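Local coordinates for protein exodeoxyribonuclease 10 (Escherichia coli, PDB 4FZY) that degrades single- and double-stranded DNA from the 3' end as a magnesium-dependent exonuclease of the DEDDh family, with higher affinity for single-stranded ends, at residues Ile5-Cys10 with Arg86-Glu91; Glu18-Asp23 with Arg135-Cys140; Arg104-Gly109 with Ile148-Thr153. All blocks are in the same frame, centred on the assembly; numbering follows the deposited sequence.

Contact 1. Residues Ile5-Cys10 with Arg86-Glu91; sequences IDTETC and RRVLPE. With NA (sodium ion), chain F; NA (sodium ion), chain E; nucleotides of chain A.
One strand here does two jobs: T7, with I5 and T9, turns its side chain onto V88 and L89 in a mostly apolar seam, while D6, in between, binds both sodium ions and E8 binds one of them and the O3' of the bound nucleotide. CG2 of T7 meets CG2 of V88 at 3.9 Å, the side chains crossing obliquely. The hydroxyl of T7 is swung back opposite the amide nitrogen (chi1 -162°), which leaves CG2 for V88 and sets OG1 alongside CD1 of L89; OG1 also makes a weak hydrogen bond to E18 O. CD2 of L89 reaches CG2 of I5 at 3.8 Å.

The carboxylate of D6 spans both metals, OD1 at 2.2 Å from the sodium of chain E and OD2 at 2.6 Å from that of chain F. OP1 of DG12 bridges the two ions. The chain of E8, bent at chi2, brings OE2 to the chain F sodium; OE2 also accepts from A136 N, while OE1 accepts a hydrogen bond from O3' of DG12 at 2.5 Å. The backbone N of T9 donates to the same O3' at 3.3 Å. This pins the end of the DNA at the metals; sodium fills sites probably taken by the magnesium cofactor.

Strand 2-9 runs between strands 16-25 and 76-79, and the end of helix 82-88 covers it here, with L89 also packing on I16.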
loop_
_atom_site.group_PDB
_atom_site.type_symbol
_atom_site.label_atom_id
_atom_site.label_comp_id
_atom_site.label_asym_id
_atom_site.label_seq_id
_atom_site.Cartn_x
_atom_site.Cartn_y
_atom_site.Cartn_z
ATOM N N ILE B 5 6.550 -26.644 -2.525
ATOM C CA ILE B 5 6.757 -26.614 -3.963
ATOM C C ILE B 5 7.645 -25.428 -4.321
ATOM O O ILE B 5 7.431 -24.330 -3.838
ATOM C CB ILE B 5 5.405 -26.480 -4.716
ATOM C CG1 ILE B 5 4.779 -27.849 -4.921
ATOM C CG2 ILE B 5 5.619 -25.922 -6.110
ATOM C CD1 ILE B 5 4.990 -28.402 -6.352
ATOM N N ASP B 6 8.622 -25.649 -5.196
ATOM C CA ASP B 6 9.433 -24.551 -5.706
ATOM C C ASP B 6 9.838 -24.760 -7.157
ATOM O O ASP B 6 10.004 -25.898 -7.599
ATOM C CB ASP B 6 10.675 -24.339 -4.841
ATOM C CG ASP B 6 11.416 -23.054 -5.187
ATOM O OD1 ASP B 6 10.754 -22.014 -5.390
ATOM O OD2 ASP B 6 12.670 -23.079 -5.261
ATOM N N THR B 7 10.104 -23.652 -7.849
ATOM C CA THR B 7 10.145 -23.626 -9.294
ATOM C C THR B 7 11.210 -22.615 -9.806
ATOM O O THR B 7 11.287 -21.490 -9.321
ATOM C CB THR B 7 8.721 -23.334 -9.852
ATOM O OG1 THR B 7 8.639 -23.711 -11.227
ATOM C CG2 THR B 7 8.362 -21.879 -9.711
ATOM N N GLU B 8 12.146 -23.076 -10.632
ATOM C CA GLU B 8 13.054 -22.147 -11.338
ATOM C C GLU B 8 12.531 -21.867 -12.764
ATOM O O GLU B 8 12.058 -22.771 -13.439
ATOM C CB GLU B 8 14.505 -22.682 -11.384
ATOM C CG GLU B 8 15.158 -23.055 -10.020
ATOM C CD GLU B 8 14.946 -22.006 -8.901
ATOM O OE1 GLU B 8 14.884 -20.793 -9.197
ATOM O OE2 GLU B 8 14.895 -22.398 -7.710
ATOM N N THR B 9 12.584 -20.607 -13.191
ATOM C CA THR B 9 11.901 -20.169 -14.399
ATOM C C THR B 9 12.831 -19.410 -15.363
ATOM O O THR B 9 14.001 -19.179 -15.064
ATOM C CB THR B 9 10.730 -19.226 -14.069
ATOM O OG1 THR B 9 11.242 -17.934 -13.717
ATOM C CG2 THR B 9 9.867 -19.761 -12.915
ATOM N N CYS B 10 12.250 -18.948 -16.472
ATOM C CA CYS B 10 12.935 -18.171 -17.507
ATOM C C CYS B 10 12.855 -16.649 -17.267
ATOM O O CYS B 10 13.498 -15.862 -17.974
ATOM C CB CYS B 10 12.306 -18.455 -18.872
ATOM S SG CYS B 10 12.272 -20.184 -19.404
ATOM N N ARG B 86 2.178 -20.599 -8.247
ATOM C CA ARG B 86 0.806 -20.843 -8.671
ATOM C C ARG B 86 0.511 -20.283 -10.063
ATOM O O ARG B 86 -0.307 -20.828 -10.797
ATOM C CB ARG B 86 -0.159 -20.240 -7.656
ATOM C CG ARG B 86 -1.598 -20.677 -7.824
ATOM C CD ARG B 86 -2.483 -20.149 -6.682
ATOM N NE ARG B 86 -3.710 -20.941 -6.538
ATOM C CZ ARG B 86 -4.919 -20.547 -6.944
ATOM N NH1 ARG B 86 -5.093 -19.349 -7.503
ATOM N NH2 ARG B 86 -5.961 -21.356 -6.792
ATOM N N ARG B 87 1.163 -19.182 -10.419
ATOM C CA ARG B 87 0.876 -18.521 -11.679
ATOM C C ARG B 87 1.618 -19.152 -12.851
ATOM O O ARG B 87 1.108 -19.189 -13.974
ATOM C CB ARG B 87 1.213 -17.042 -11.593
ATOM C CG ARG B 87 0.414 -16.183 -12.556
ATOM C CD ARG B 87 0.640 -14.701 -12.298
ATOM N NE ARG B 87 2.015 -14.325 -12.608
ATOM C CZ ARG B 87 2.885 -13.864 -11.718
ATOM N NH1 ARG B 87 2.505 -13.635 -10.461
ATOM N NH2 ARG B 87 4.126 -13.589 -12.100
ATOM N N VAL B 88 2.835 -19.613 -12.603
ATOM C CA VAL B 88 3.707 -20.053 -13.676
ATOM C C VAL B 88 3.608 -21.573 -13.894
ATOM O O VAL B 88 4.036 -22.091 -14.920
ATOM C CB VAL B 88 5.168 -19.671 -13.376
ATOM C CG1 VAL B 88 5.268 -18.197 -13.128
ATOM C CG2 VAL B 88 5.680 -20.433 -12.164
ATOM N N LEU B 89 3.136 -22.277 -12.868
ATOM C CA LEU B 89 2.969 -23.731 -12.904
ATOM C C LEU B 89 1.611 -24.031 -13.495
ATOM O O LEU B 89 0.738 -23.173 -13.487
ATOM C CB LEU B 89 3.042 -24.307 -11.481
ATOM C CG LEU B 89 4.223 -25.213 -11.135
ATOM C CD1 LEU B 89 5.348 -25.056 -12.124
ATOM C CD2 LEU B 89 4.712 -25.014 -9.700
ATOM N N PRO B 90 1.415 -25.263 -13.988
ATOM C CA PRO B 90 0.071 -25.713 -14.374
ATOM C C PRO B 90 -0.867 -25.823 -13.165
ATOM O O PRO B 90 -0.398 -25.947 -12.033
ATOM C CB PRO B 90 0.330 -27.088 -14.986
ATOM C CG PRO B 90 1.768 -27.065 -15.382
ATOM C CD PRO B 90 2.447 -26.245 -14.349
ATOM N N GLU B 91 -2.168 -25.657 -13.393
ATOM C CA GLU B 91 -3.132 -25.537 -12.285
ATOM C C GLU B 91 -3.012 -26.758 -11.385
ATOM O O GLU B 91 -2.800 -27.872 -11.877
ATOM C CB GLU B 91 -4.575 -25.385 -12.822
ATOM C CG GLU B 91 -5.712 -25.737 -11.814
ATOM C CD GLU B 91 -6.431 -27.068 -12.142
ATOM O OE1 GLU B 91 -7.463 -27.039 -12.864
ATOM O OE2 GLU B 91 -5.968 -28.138 -11.665
HETATM NA NA NA F . 13.906 -20.846 -5.823
HETATM NA NA NA E . 10.339 -19.872 -5.791
ATOM P P DG A 12 12.482 -17.655 -6.548
ATOM O OP1 DG A 12 12.599 -19.083 -6.176
ATOM O OP2 DG A 12 13.297 -16.652 -5.830
ATOM O "O5'" DG A 12 12.773 -17.503 -8.126
ATOM C "C5'" DG A 12 11.790 -17.831 -9.077
ATOM C "C4'" DG A 12 12.332 -17.665 -10.486
ATOM O "O4'" DG A 12 11.947 -16.359 -10.978
ATOM C "C3'" DG A 12 13.848 -17.715 -10.642
ATOM O "O3'" DG A 12 14.291 -19.048 -10.898
ATOM C "C2'" DG A 12 14.075 -16.857 -11.874
ATOM C "C1'" DG A 12 13.010 -15.794 -11.709
ATOM N N9 DG A 12 13.470 -14.633 -10.973
ATOM C C8 DG A 12 13.669 -14.539 -9.619
ATOM N N7 DG A 12 14.044 -13.350 -9.239
ATOM C C5 DG A 12 14.093 -12.612 -10.412
ATOM C C6 DG A 12 14.453 -11.259 -10.624
ATOM O O6 DG A 12 14.795 -10.421 -9.777
ATOM N N1 DG A 12 14.377 -10.900 -11.970
ATOM C C2 DG A 12 13.992 -11.755 -12.970
ATOM N N2 DG A 12 13.933 -11.239 -14.194
ATOM N N3 DG A 12 13.691 -13.039 -12.793
ATOM C C4 DG A 12 13.755 -13.390 -11.490
HETATM O O HOH W 1 11.065 -19.176 -3.811
HETATM O O HOH W 2 8.346 -19.598 -4.521
HETATM O O HOH W 3 9.244 -20.092 -7.724
#

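Contact 2. Residues Glu18-Asp23 with Arg135-Cys140; sequences EIASVD and RALYDC. With NA (sodium ion), chain F.
Segment 18-23 of strand 16-25 comes closest to the start of helix 137-154 at A20, where A20 CA and L137 CA are 5.0 Å apart; further along, S21 CA and C140 CA are separated by 6.1 Å. A136 sits at the N-cap position, and its backbone O accepts from C140 N at 2.8 Å.

Such closeness depends on small side chains. CB of A20 lies 3.6 Å from CB of A136 and also packs on the CB of L137. Beyond it, SG of C140 comes within 3.3 Å of A20 O and rests against CA of S21, and V22 splits its branches, CG1 toward CD1 of L137 and CG2 toward CB of C140.

At the other end E18 stretches out, extended beyond CG, and meets R135 in a salt bridge. NE of R135 donates to OE1 and NH2 to OE2, both at 2.8 Å but weak because the N-H directions are bent (139° and 125°); the pairing is not clean, since NE lies just as near OE2. The carboxylate and guanidinium planes are 24° apart, with OE1 at the guanidinium edge. Water 4 donates to OE2 of E18; its further link to L137 N is doubtful.

D139 makes no contact with 18-23 and binds the chain F sodium through OD2, while its OD1 accepts from H133 and H134. It joins D6 and E8 of the neighbouring strand in the acidic metal site of a DEDDh exonuclease, where the helix packs on the RNase H-like sheet.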
loop_
_atom_site.group_PDB
_atom_site.type_symbol
_atom_site.label_atom_id
_atom_site.label_comp_id
_atom_site.label_asym_id
_atom_site.label_seq_id
_atom_site.Cartn_x
_atom_site.Cartn_y
_atom_site.Cartn_z
ATOM N N GLU B 18 12.998 -25.753 -13.971
ATOM C CA GLU B 18 13.196 -26.710 -12.888
ATOM C C GLU B 18 12.002 -26.728 -11.983
ATOM O O GLU B 18 11.331 -25.718 -11.819
ATOM C CB GLU B 18 14.447 -26.372 -12.076
ATOM C CG GLU B 18 15.042 -27.572 -11.346
ATOM C CD GLU B 18 16.274 -27.216 -10.523
ATOM O OE1 GLU B 18 16.390 -26.055 -10.071
ATOM O OE2 GLU B 18 17.104 -28.121 -10.283
ATOM N N ILE B 19 11.737 -27.882 -11.388
ATOM C CA ILE B 19 10.718 -27.988 -10.354
ATOM C C ILE B 19 11.160 -29.002 -9.325
ATOM O O ILE B 19 11.960 -29.900 -9.623
ATOM C CB ILE B 19 9.352 -28.404 -10.944
ATOM C CG1 ILE B 19 8.246 -28.303 -9.884
ATOM C CG2 ILE B 19 9.429 -29.812 -11.524
ATOM C CD1 ILE B 19 6.833 -28.458 -10.432
ATOM N N ALA B 20 10.689 -28.825 -8.093
ATOM C CA ALA B 20 11.078 -29.706 -6.995
ATOM C C ALA B 20 10.126 -29.551 -5.834
ATOM O O ALA B 20 9.523 -28.495 -5.655
ATOM C CB ALA B 20 12.500 -29.408 -6.550
ATOM N N SER B 21 10.048 -30.591 -5.009
ATOM C CA SER B 21 9.261 -30.541 -3.802
ATOM C C SER B 21 9.887 -31.385 -2.702
ATOM O O SER B 21 10.768 -32.200 -2.959
ATOM C CB SER B 21 7.824 -30.993 -4.077
ATOM O OG SER B 21 7.789 -32.377 -4.360
ATOM N N VAL B 22 9.478 -31.113 -1.463
ATOM C CA VAL B 22 9.678 -32.033 -0.352
ATOM C C VAL B 22 8.387 -32.113 0.438
ATOM O O VAL B 22 7.510 -31.269 0.303
ATOM C CB VAL B 22 10.837 -31.584 0.596
ATOM C CG1 VAL B 22 12.164 -31.735 -0.081
ATOM C CG2 VAL B 22 10.643 -30.143 1.056
ATOM N N ASP B 23 8.253 -33.159 1.233
ATOM C CA ASP B 23 7.073 -33.330 2.039
ATOM C C ASP B 23 7.410 -33.138 3.505
ATOM O O ASP B 23 8.493 -33.533 3.955
ATOM C CB ASP B 23 6.447 -34.692 1.765
ATOM C CG ASP B 23 5.742 -34.730 0.420
ATOM O OD1 ASP B 23 5.630 -33.645 -0.194
ATOM O OD2 ASP B 23 5.288 -35.812 -0.024
ATOM N N ARG B 135 18.111 -23.114 -6.545
ATOM C CA ARG B 135 17.927 -24.381 -7.252
ATOM C C ARG B 135 16.705 -25.156 -6.717
ATOM O O ARG B 135 16.863 -26.148 -6.020
ATOM C CB ARG B 135 19.170 -25.239 -7.068
ATOM C CG ARG B 135 20.088 -25.349 -8.300
ATOM C CD ARG B 135 19.408 -24.980 -9.604
ATOM N NE ARG B 135 19.135 -26.179 -10.404
ATOM C CZ ARG B 135 20.060 -27.069 -10.767
ATOM N NH1 ARG B 135 21.327 -26.883 -10.433
ATOM N NH2 ARG B 135 19.706 -28.168 -11.420
ATOM N N ALA B 136 15.498 -24.746 -7.085
ATOM C CA ALA B 136 14.282 -25.491 -6.712
ATOM C C ALA B 136 14.448 -26.404 -5.487
ATOM O O ALA B 136 14.011 -26.066 -4.388
ATOM C CB ALA B 136 13.775 -26.272 -7.885
ATOM N N LEU B 137 15.106 -27.543 -5.674
ATOM C CA LEU B 137 15.288 -28.484 -4.575
ATOM C C LEU B 137 16.011 -27.875 -3.373
ATOM O O LEU B 137 15.552 -28.000 -2.244
ATOM C CB LEU B 137 15.997 -29.752 -5.036
ATOM C CG LEU B 137 15.994 -30.920 -4.035
ATOM C CD1 LEU B 137 14.560 -31.231 -3.542
ATOM C CD2 LEU B 137 16.635 -32.179 -4.661
ATOM N N TYR B 138 17.115 -27.190 -3.626
ATOM C CA TYR B 138 17.839 -26.497 -2.573
ATOM C C TYR B 138 16.937 -25.532 -1.793
ATOM O O TYR B 138 17.069 -25.398 -0.577
ATOM C CB TYR B 138 19.005 -25.730 -3.177
ATOM C CG TYR B 138 19.929 -25.105 -2.177
ATOM C CD1 TYR B 138 19.634 -23.879 -1.600
ATOM C CD2 TYR B 138 21.159 -25.684 -1.890
ATOM C CE1 TYR B 138 20.530 -23.267 -0.719
ATOM C CE2 TYR B 138 22.051 -25.088 -1.032
ATOM C CZ TYR B 138 21.744 -23.875 -0.453
ATOM O OH TYR B 138 22.659 -23.276 0.405
ATOM N N ASP B 139 16.066 -24.820 -2.504
ATOM C CA ASP B 139 15.247 -23.786 -1.898
ATOM C C ASP B 139 14.113 -24.434 -1.125
ATOM O O ASP B 139 13.677 -23.920 -0.088
ATOM C CB ASP B 139 14.677 -22.860 -2.970
ATOM C CG ASP B 139 15.679 -21.811 -3.431
ATOM O OD1 ASP B 139 16.841 -21.851 -2.976
ATOM O OD2 ASP B 139 15.306 -20.938 -4.252
ATOM N N CYS B 140 13.648 -25.576 -1.625
ATOM C CA CYS B 140 12.632 -26.351 -0.944
ATOM C C CYS B 140 13.017 -26.604 0.505
ATOM O O CYS B 140 12.224 -26.369 1.411
ATOM C CB CYS B 140 12.403 -27.679 -1.658
ATOM S SG CYS B 140 11.103 -27.634 -2.916
HETATM NA NA NA F . 13.906 -20.846 -5.823
HETATM O O HOH W 4 17.058 -28.611 -7.780
#

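Contact 3. Residues Arg104-Gly109 with Ile148-Thr153; sequences RRLWPG and IDIMNT
W107 pushes the six-membered end of its indole against helix 137-154, where D149, I150 and T153 receive it. CH2 of the ring is 3.9 Å from CG1 of I150, and CZ3 approaches the same carbon. On the other flank OD2 of D149 comes within 3.4 Å of CH2, with the carboxylate plane turned 21° from the ring. T153 stands at the ring edge, its OG1 4.1 Å from CZ2. Next to the indole, CD2 of L106 reaches the helix backbone at I150 O, 3.8 Å away, and also nears CB of T153.

The two residues from helix 99-106 and its end brace each other: CG of L106 lies 3.7 Å above one face of the W107 ring, offset toward the rim. L106 extends with CG trans to the main-chain nitrogen (chi1 -170°), which carries its methyls toward the helix beside the indole. Across from them, OG1 of T153 donates to D149 O at 2.7 Å, and T153 N reaches that oxygen from the opposite face of its carbonyl plane. Two donors thus grip D149 O, and the hydroxyl's own bond to it holds OG1 beside the ring edge. Further out, R121 forms a salt bridge with OD2 of D149 and also packs on W107 and T153.

The join between the two helices is thus made by van der Waals contact, with the T153 hydroxyl bonded to D149 O and D149 OD2 to R121; the arginine would probably offset the negative charge of D149 beside the indole.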
loop_
_atom_site.group_PDB
_atom_site.type_symbol
_atom_site.label_atom_id
_atom_site.label_comp_id
_atom_site.label_asym_id
_atom_site.label_seq_id
_atom_site.Cartn_x
_atom_site.Cartn_y
_atom_site.Cartn_z
ATOM N N ARG B 104 5.157 -12.540 7.303
ATOM C CA ARG B 104 4.737 -11.163 7.449
ATOM C C ARG B 104 3.837 -10.991 8.656
ATOM O O ARG B 104 3.882 -9.958 9.313
ATOM C CB ARG B 104 3.976 -10.707 6.209
ATOM C CG ARG B 104 4.854 -10.239 5.075
ATOM C CD ARG B 104 4.009 -9.618 3.975
ATOM N NE ARG B 104 4.218 -8.180 3.898
ATOM C CZ ARG B 104 5.080 -7.598 3.068
ATOM N NH1 ARG B 104 5.809 -8.338 2.233
ATOM N NH2 ARG B 104 5.205 -6.275 3.061
ATOM N N ARG B 105 2.904 -11.921 8.844
ATOM C CA ARG B 105 1.942 -11.805 9.924
ATOM C C ARG B 105 2.562 -12.156 11.270
ATOM O O ARG B 105 2.228 -11.562 12.291
ATOM C CB ARG B 105 0.728 -12.689 9.670
ATOM C CG ARG B 105 -0.164 -12.853 10.894
ATOM C CD ARG B 105 -1.196 -11.756 10.968
ATOM N NE ARG B 105 -2.199 -11.935 9.935
ATOM C CZ ARG B 105 -3.375 -12.521 10.129
ATOM N NH1 ARG B 105 -3.739 -12.873 11.355
ATOM N NH2 ARG B 105 -4.206 -12.698 9.105
ATOM N N LEU B 106 3.441 -13.146 11.273
ATOM C CA LEU B 106 4.036 -13.615 12.519
ATOM C C LEU B 106 5.109 -12.629 13.019
ATOM O O LEU B 106 5.221 -12.372 14.211
ATOM C CB LEU B 106 4.622 -15.017 12.317
ATOM C CG LEU B 106 5.093 -15.818 13.523
ATOM C CD1 LEU B 106 3.987 -15.890 14.560
ATOM C CD2 LEU B 106 5.505 -17.207 13.081
ATOM N N TRP B 107 5.881 -12.071 12.086
ATOM C CA TRP B 107 6.981 -11.178 12.419
ATOM C C TRP B 107 6.947 -9.937 11.534
ATOM O O TRP B 107 7.664 -9.868 10.535
ATOM C CB TRP B 107 8.313 -11.894 12.237
ATOM C CG TRP B 107 8.421 -13.188 12.986
ATOM C CD1 TRP B 107 8.389 -13.350 14.340
ATOM C CD2 TRP B 107 8.660 -14.501 12.427
ATOM N NE1 TRP B 107 8.580 -14.677 14.661
ATOM C CE2 TRP B 107 8.726 -15.407 13.506
ATOM C CE3 TRP B 107 8.821 -14.990 11.128
ATOM C CZ2 TRP B 107 8.936 -16.781 13.326
ATOM C CZ3 TRP B 107 9.020 -16.370 10.947
ATOM C CH2 TRP B 107 9.072 -17.243 12.040
ATOM N N PRO B 108 6.111 -8.948 11.897
ATOM C CA PRO B 108 6.081 -7.696 11.152
ATOM C C PRO B 108 7.375 -6.941 11.320
ATOM O O PRO B 108 8.118 -7.189 12.280
ATOM C CB PRO B 108 4.935 -6.923 11.800
ATOM C CG PRO B 108 4.876 -7.419 13.190
ATOM C CD PRO B 108 5.382 -8.850 13.176
ATOM N N GLY B 109 7.684 -6.104 10.331
ATOM C CA GLY B 109 8.819 -5.195 10.393
ATOM C C GLY B 109 10.175 -5.805 10.080
ATOM O O GLY B 109 11.186 -5.305 10.534
ATOM N N ILE B 148 8.606 -25.091 9.172
ATOM C CA ILE B 148 8.645 -25.830 10.422
ATOM C C ILE B 148 8.900 -24.899 11.606
ATOM O O ILE B 148 8.282 -25.045 12.653
ATOM C CB ILE B 148 9.669 -26.952 10.378
ATOM C CG1 ILE B 148 9.144 -28.093 9.499
ATOM C CG2 ILE B 148 9.993 -27.448 11.800
ATOM C CD1 ILE B 148 10.221 -28.978 8.961
ATOM N N ASP B 149 9.645 -23.830 11.354
ATOM C CA ASP B 149 9.853 -22.780 12.350
ATOM C C ASP B 149 8.596 -21.950 12.574
ATOM O O ASP B 149 8.269 -21.598 13.703
ATOM C CB ASP B 149 11.018 -21.869 11.944
ATOM C CG ASP B 149 11.355 -20.838 13.013
ATOM O OD1 ASP B 149 11.561 -21.219 14.179
ATOM O OD2 ASP B 149 11.398 -19.639 12.691
ATOM N N ILE B 150 7.918 -21.611 11.486
ATOM C CA ILE B 150 6.677 -20.848 11.545
ATOM C C ILE B 150 5.573 -21.587 12.310
ATOM O O ILE B 150 4.772 -20.973 13.026
ATOM C CB ILE B 150 6.201 -20.503 10.125
ATOM C CG1 ILE B 150 7.091 -19.408 9.523
ATOM C CG2 ILE B 150 4.744 -20.099 10.113
ATOM C CD1 ILE B 150 6.626 -18.893 8.157
ATOM N N MET B 151 5.574 -22.912 12.208
ATOM C CA MET B 151 4.548 -23.729 12.834
ATOM C C MET B 151 4.845 -23.927 14.313
ATOM O O MET B 151 3.954 -23.840 15.160
ATOM C CB MET B 151 4.451 -25.079 12.130
ATOM C CG MET B 151 3.409 -25.114 11.037
ATOM S SD MET B 151 3.702 -26.423 9.838
ATOM C CE MET B 151 2.745 -27.764 10.562
ATOM N N ASN B 152 6.102 -24.210 14.618
ATOM C CA ASN B 152 6.521 -24.318 16.002
ATOM C C ASN B 152 6.283 -23.017 16.769
ATOM O O ASN B 152 5.816 -23.030 17.910
ATOM C CB ASN B 152 7.984 -24.727 16.076
ATOM C CG ASN B 152 8.206 -26.147 15.612
ATOM O OD1 ASN B 152 7.259 -26.942 15.547
ATOM N ND2 ASN B 152 9.459 -26.478 15.266
ATOM N N THR B 153 6.551 -21.895 16.109
ATOM C CA THR B 153 6.460 -20.610 16.751
ATOM C C THR B 153 5.017 -20.133 16.923
ATOM O O THR B 153 4.677 -19.529 17.938
ATOM C CB THR B 153 7.272 -19.561 16.014
ATOM O OG1 THR B 153 8.611 -20.032 15.838
ATOM C CG2 THR B 153 7.298 -18.269 16.810
#

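How the contacts relate
Contacts 1 and 2 build one site from two sides. Their centres are 11 Å apart, and they join through neighbouring strands 2-9 and 16-25: E8 N lies 3.0 Å from E18 O, and E8 OE2 2.5 Å from A136 N, both probable hydrogen bonds. The chain F sodium draws ligands from both, D6 and E8 from contact 1 and D139 from contact 2. Contact 3 is set apart, its centre 24 Å from that of contact 1 and 21 Å from that of contact 2. It still shares helix 137-154 with contact 2: the helix begins at the metal site and, farther along, receives the end of helix 99-106, where R104 packs on a DNA sugar.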